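Local coordinates for endo-1,4-beta-xylanase (Uncultured bacterium, PDB 7AX7), which forms, in this fragment, the CE4 domain of a multidomain xylanase and uses cobalt to cleave acetyl groups from acetylated xylan, at residues L22-R27 / Q163-I168; Q120-N125 / D146-L151. All blocks are in the same frame, centred on the assembly; numbering follows the deposited sequence.

How the contacts relate
Both contacts belong to the NodB-type deacetylase fold, contact 2 in its parallel sheet and contact 1 in the helices packed outside it. Strand 148-153, which supplies 146-151 to contact 2, is followed in the chain by helix 159-174, which supplies 163-168 to contact 1; contact 2 is thus nested within the loop that contact 1 closes. Their centres are about 17 Å apart and their nearest atoms about 5 Å, without touching. Contact 2 is the one beside the active site: the side chain of Leu151 lies about 7 Å from the cobalt bound by Asp12, His62 and His66, and about 4 Å from a bound acetate.

Contact 1. Residues L22-R27 / Q163-I168; sequences LDILER and QALPQI
Ile24 meets Leu165 and Pro166 with two different branches, and this division shapes the interface between the two helices. CG2 of Ile24, placed anti to its own backbone N by a chi1 of -68°, lies 3.7 Å from CD2 of Leu165, and the two side chains pass each other at a slant. The other branch of the isoleucine runs out to CD1, which reaches the ring of Pro166 nearly at a right angle, 4.0 Å from CD. Leu165 is touched at its branch point and one methyl, while the proline offers its CG and CD atoms. The same CD2 methyl of Leu165 also comes within 4.1 Å of CD2 of Leu25, whose side chain lies across it rather than alongside.

Arg27 closes the exposed margin. Its chain bends at chi3 (-46°) and folds back over its own helix, so that CA of Ile24 lies 4.2 Å above the centre of the guanidinium plane; NH1 is then 4.0 Å from CG of Pro166, which it meets obliquely. Pro166 has no N-H to give to the preceding turn, and helix 159-174 is kinked here.

The segments run almost parallel, crossing at -17° with their axes 9.9 Å apart at closest approach, and they meet through apolar side chains with the Arg27 guanidinium at the exposed edge of the contact. Ile24 and Leu25 extend the apolar seam to Ile169, one residue beyond 163-168, and Ile24 also touches Val162. Helix 16-28 follows strand 4-11 and helix 159-174 follows strand 148-153, a parallel neighbour in the sheet, so the contact pairs adjacent helices of the outer layer. Away from this seam, Ala164 packs on helix 133-143, while Asp23 and Glu26 form salt bridges with Arg51 of helix 46-54.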
# COMPACT_ATOMS: atom_id res chain seq x y z
N LEU A 22 -8.11 -3.19 9.63
CA LEU A 22 -7.68 -4.54 9.99
C LEU A 22 -8.85 -5.39 10.47
O LEU A 22 -8.95 -6.58 10.13
CB LEU A 22 -6.60 -4.47 11.07
CG LEU A 22 -5.26 -3.87 10.66
CD1 LEU A 22 -4.39 -3.76 11.89
CD2 LEU A 22 -4.57 -4.71 9.56
N ASP A 23 -9.73 -4.82 11.31
CA ASP A 23 -10.91 -5.54 11.75
C ASP A 23 -11.67 -6.12 10.57
O ASP A 23 -12.10 -7.28 10.61
CB ASP A 23 -11.83 -4.61 12.55
CG ASP A 23 -11.27 -4.24 13.91
OD1 ASP A 23 -10.29 -4.89 14.37
OD2 ASP A 23 -11.80 -3.29 14.53
N ILE A 24 -11.81 -5.33 9.50
CA ILE A 24 -12.56 -5.77 8.33
C ILE A 24 -11.76 -6.83 7.56
O ILE A 24 -12.30 -7.87 7.15
CB ILE A 24 -12.91 -4.56 7.45
CG1 ILE A 24 -13.94 -3.67 8.17
CG2 ILE A 24 -13.39 -5.00 6.07
CD1 ILE A 24 -13.99 -2.24 7.61
N LEU A 25 -10.47 -6.57 7.32
CA LEU A 25 -9.64 -7.56 6.65
C LEU A 25 -9.66 -8.89 7.40
O LEU A 25 -9.77 -9.95 6.78
CB LEU A 25 -8.21 -7.04 6.51
CG LEU A 25 -7.98 -5.78 5.67
CD1 LEU A 25 -6.51 -5.41 5.69
CD2 LEU A 25 -8.47 -5.96 4.22
N GLU A 26 -9.58 -8.84 8.73
CA GLU A 26 -9.61 -10.08 9.50
C GLU A 26 -10.95 -10.78 9.35
O GLU A 26 -11.01 -12.01 9.21
CB GLU A 26 -9.33 -9.79 10.98
CG GLU A 26 -9.33 -11.02 11.88
CD GLU A 26 -8.99 -10.67 13.33
OE1 GLU A 26 -9.27 -9.52 13.75
OE2 GLU A 26 -8.44 -11.54 14.05
N ARG A 27 -12.05 -10.02 9.38
CA ARG A 27 -13.38 -10.60 9.27
C ARG A 27 -13.52 -11.41 7.99
O ARG A 27 -14.09 -12.51 8.00
CB ARG A 27 -14.43 -9.49 9.34
CG ARG A 27 -15.90 -9.91 9.29
CD ARG A 27 -16.80 -8.67 9.05
NE ARG A 27 -16.41 -7.55 9.91
CZ ARG A 27 -16.63 -6.27 9.65
NH1 ARG A 27 -17.24 -5.89 8.53
NH2 ARG A 27 -16.22 -5.35 10.51
N GLN A 163 -15.90 2.51 5.71
CA GLN A 163 -17.27 2.15 5.37
C GLN A 163 -17.34 1.42 4.04
O GLN A 163 -18.14 0.49 3.87
CB GLN A 163 -18.15 3.40 5.33
CG GLN A 163 -18.41 4.04 6.67
CD GLN A 163 -19.11 5.39 6.55
OE1 GLN A 163 -18.48 6.40 6.20
NE2 GLN A 163 -20.41 5.41 6.81
N ALA A 164 -16.50 1.82 3.08
CA ALA A 164 -16.54 1.25 1.74
C ALA A 164 -15.94 -0.15 1.68
O ALA A 164 -16.35 -0.95 0.84
CB ALA A 164 -15.80 2.16 0.77
N LEU A 165 -14.99 -0.46 2.56
CA LEU A 165 -14.20 -1.68 2.37
C LEU A 165 -15.01 -2.97 2.38
O LEU A 165 -14.71 -3.87 1.58
CB LEU A 165 -13.09 -1.71 3.44
CG LEU A 165 -12.04 -2.81 3.28
CD1 LEU A 165 -11.33 -2.71 1.93
CD2 LEU A 165 -11.03 -2.76 4.41
N PRO A 166 -16.04 -3.16 3.23
CA PRO A 166 -16.76 -4.44 3.18
C PRO A 166 -17.40 -4.73 1.83
O PRO A 166 -17.28 -5.86 1.34
CB PRO A 166 -17.79 -4.30 4.31
CG PRO A 166 -17.06 -3.44 5.32
CD PRO A 166 -16.40 -2.39 4.43
N GLN A 167 -18.06 -3.74 1.21
CA GLN A 167 -18.62 -3.96 -0.13
C GLN A 167 -17.54 -4.28 -1.14
O GLN A 167 -17.75 -5.08 -2.06
CB GLN A 167 -19.41 -2.73 -0.60
CG GLN A 167 -20.75 -2.49 0.08
CD GLN A 167 -21.36 -1.13 -0.30
OE1 GLN A 167 -21.31 -0.17 0.48
NE2 GLN A 167 -21.94 -1.04 -1.49
N ILE A 168 -16.39 -3.62 -1.03
CA ILE A 168 -15.30 -3.85 -1.98
C ILE A 168 -14.84 -5.31 -1.91
O ILE A 168 -14.73 -5.99 -2.93
CB ILE A 168 -14.14 -2.88 -1.74
CG1 ILE A 168 -14.57 -1.44 -2.07
CG2 ILE A 168 -12.91 -3.29 -2.61
CD1 ILE A 168 -13.57 -0.36 -1.59

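Contact 2. Residues Q120-N125 / D146-L151; sequences QGTLIN and DGQIIL
Thr122 N donates to Ile149 O at 2.9 Å, from a position tilted out of the carbonyl plane. Its O accepts from Leu151 N, also at 2.9 Å; this bond is nearly straight at the hydrogen (171°), though the donor stands above the carbonyl plane. The pair clasps Thr122 around Ile150 in a parallel bridge, joining strands 118-123 and 148-153.

The side chain of Thr122 is held as well: Gln148 NE2 donates a weak, bent bond to OG1, 2.8 Å away with an N-H...O angle of 127°. The glutamine gets there by leaving the backbone with CG anti to N and then bending at chi2 (68°), which carries its end across the threonine roughly at a right angle. Lys145 NZ and Asn202 ND2 grip its OE1.

Helix 133-143 connects the two strands, completing a beta-alpha-beta crossover of the NodB deacetylase fold. Just before the bridge, Gly121, in an extended conformation with positive phi, brings its CA to 3.2 Å from Ile149 O; with no side chain there, the backbones can come this near.

Side chains alternate between the faces of the sheet. On the face bearing Thr122 and Ile150, Thr122 packs on Ala143 of helix 133-143, and Ile124 CG2 meets Ile150 CG2 at 3.8 Å, the two isoleucines crossing nearly perpendicular. On the opposite face Leu123 and Leu151 lie side by side, pointing the same way, and Leu123 CD2 is pressed to 3.4 Å from Leu151 CD1, tighter than ordinary van der Waals contact. CD1 of Leu151 also sits 3.7 Å from Gln120 O, which accepts a hydrogen bond from Arg100. Leu151 itself packs on Arg100 and Asp11 and approaches an acetate probably taken up from the crystallisation liquor, consistent with a place in the wall of the acetyl-binding pocket, as in related deacetylases.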
# COMPACT_ATOMS: atom_id res chain seq x y z
N GLN A 120 2.68 2.02 -8.13
CA GLN A 120 1.61 3.00 -8.20
C GLN A 120 0.27 2.32 -7.93
O GLN A 120 -0.21 2.32 -6.80
CB GLN A 120 1.60 3.71 -9.55
CG GLN A 120 0.49 4.74 -9.69
CD GLN A 120 0.53 5.46 -11.01
OE1 GLN A 120 1.60 5.79 -11.53
NE2 GLN A 120 -0.64 5.68 -11.59
N GLY A 121 -0.34 1.71 -8.96
CA GLY A 121 -1.65 1.10 -8.80
C GLY A 121 -2.74 2.07 -9.19
O GLY A 121 -2.50 3.24 -9.50
N THR A 122 -3.98 1.59 -9.19
CA THR A 122 -5.11 2.42 -9.60
C THR A 122 -5.65 3.18 -8.40
O THR A 122 -6.00 2.57 -7.38
CB THR A 122 -6.21 1.58 -10.25
OG1 THR A 122 -5.65 0.86 -11.36
CG2 THR A 122 -7.34 2.48 -10.75
N LEU A 123 -5.72 4.51 -8.51
CA LEU A 123 -6.29 5.32 -7.45
C LEU A 123 -7.81 5.21 -7.46
O LEU A 123 -8.43 5.07 -8.52
CB LEU A 123 -5.91 6.79 -7.60
CG LEU A 123 -4.46 7.15 -7.92
CD1 LEU A 123 -4.29 8.67 -8.01
CD2 LEU A 123 -3.53 6.56 -6.89
N ILE A 124 -8.41 5.26 -6.27
CA ILE A 124 -9.86 5.32 -6.15
C ILE A 124 -10.32 6.65 -5.57
O ILE A 124 -11.48 6.79 -5.21
CB ILE A 124 -10.42 4.14 -5.34
CG1 ILE A 124 -10.15 4.32 -3.86
CG2 ILE A 124 -9.84 2.80 -5.85
CD1 ILE A 124 -11.04 3.46 -2.98
N ASN A 125 -9.41 7.63 -5.48
CA ASN A 125 -9.74 8.99 -5.04
C ASN A 125 -10.37 9.00 -3.65
O ASN A 125 -11.30 9.76 -3.39
CB ASN A 125 -10.66 9.70 -6.04
CG ASN A 125 -10.27 9.46 -7.49
OD1 ASN A 125 -11.12 9.12 -8.32
ND2 ASN A 125 -8.99 9.64 -7.81
N ASP A 146 -7.36 -8.85 -13.25
CA ASP A 146 -6.33 -9.81 -12.87
C ASP A 146 -4.96 -9.13 -12.80
O ASP A 146 -4.52 -8.51 -13.77
CB ASP A 146 -6.30 -10.95 -13.88
CG ASP A 146 -5.40 -12.08 -13.46
OD1 ASP A 146 -5.00 -12.12 -12.27
OD2 ASP A 146 -5.11 -12.94 -14.31
N GLY A 147 -4.30 -9.24 -11.64
CA GLY A 147 -2.97 -8.70 -11.46
C GLY A 147 -2.89 -7.25 -11.02
O GLY A 147 -1.78 -6.73 -10.85
N GLN A 148 -4.03 -6.59 -10.79
CA GLN A 148 -4.05 -5.15 -10.54
C GLN A 148 -3.78 -4.81 -9.08
O GLN A 148 -4.24 -5.50 -8.16
CB GLN A 148 -5.40 -4.56 -10.95
CG GLN A 148 -5.42 -3.04 -11.09
CD GLN A 148 -4.57 -2.55 -12.26
OE1 GLN A 148 -4.31 -3.29 -13.21
NE2 GLN A 148 -4.14 -1.29 -12.19
N ILE A 149 -3.06 -3.72 -8.88
CA ILE A 149 -2.83 -3.14 -7.57
C ILE A 149 -3.80 -1.97 -7.41
O ILE A 149 -3.93 -1.15 -8.32
CB ILE A 149 -1.37 -2.67 -7.42
CG1 ILE A 149 -0.41 -3.85 -7.56
CG2 ILE A 149 -1.16 -1.92 -6.09
CD1 ILE A 149 1.05 -3.43 -7.87
N ILE A 150 -4.47 -1.90 -6.26
CA ILE A 150 -5.46 -0.86 -6.00
C ILE A 150 -5.01 -0.04 -4.80
O ILE A 150 -4.63 -0.60 -3.76
CB ILE A 150 -6.87 -1.46 -5.78
CG1 ILE A 150 -7.34 -2.16 -7.07
CG2 ILE A 150 -7.87 -0.38 -5.38
CD1 ILE A 150 -8.63 -2.94 -6.91
N LEU A 151 -5.03 1.28 -4.96
CA LEU A 151 -4.48 2.21 -3.97
C LEU A 151 -5.62 2.82 -3.17
O LEU A 151 -6.49 3.51 -3.73
CB LEU A 151 -3.65 3.29 -4.66
CG LEU A 151 -2.82 4.25 -3.80
CD1 LEU A 151 -1.71 4.87 -4.62
CD2 LEU A 151 -3.69 5.33 -3.16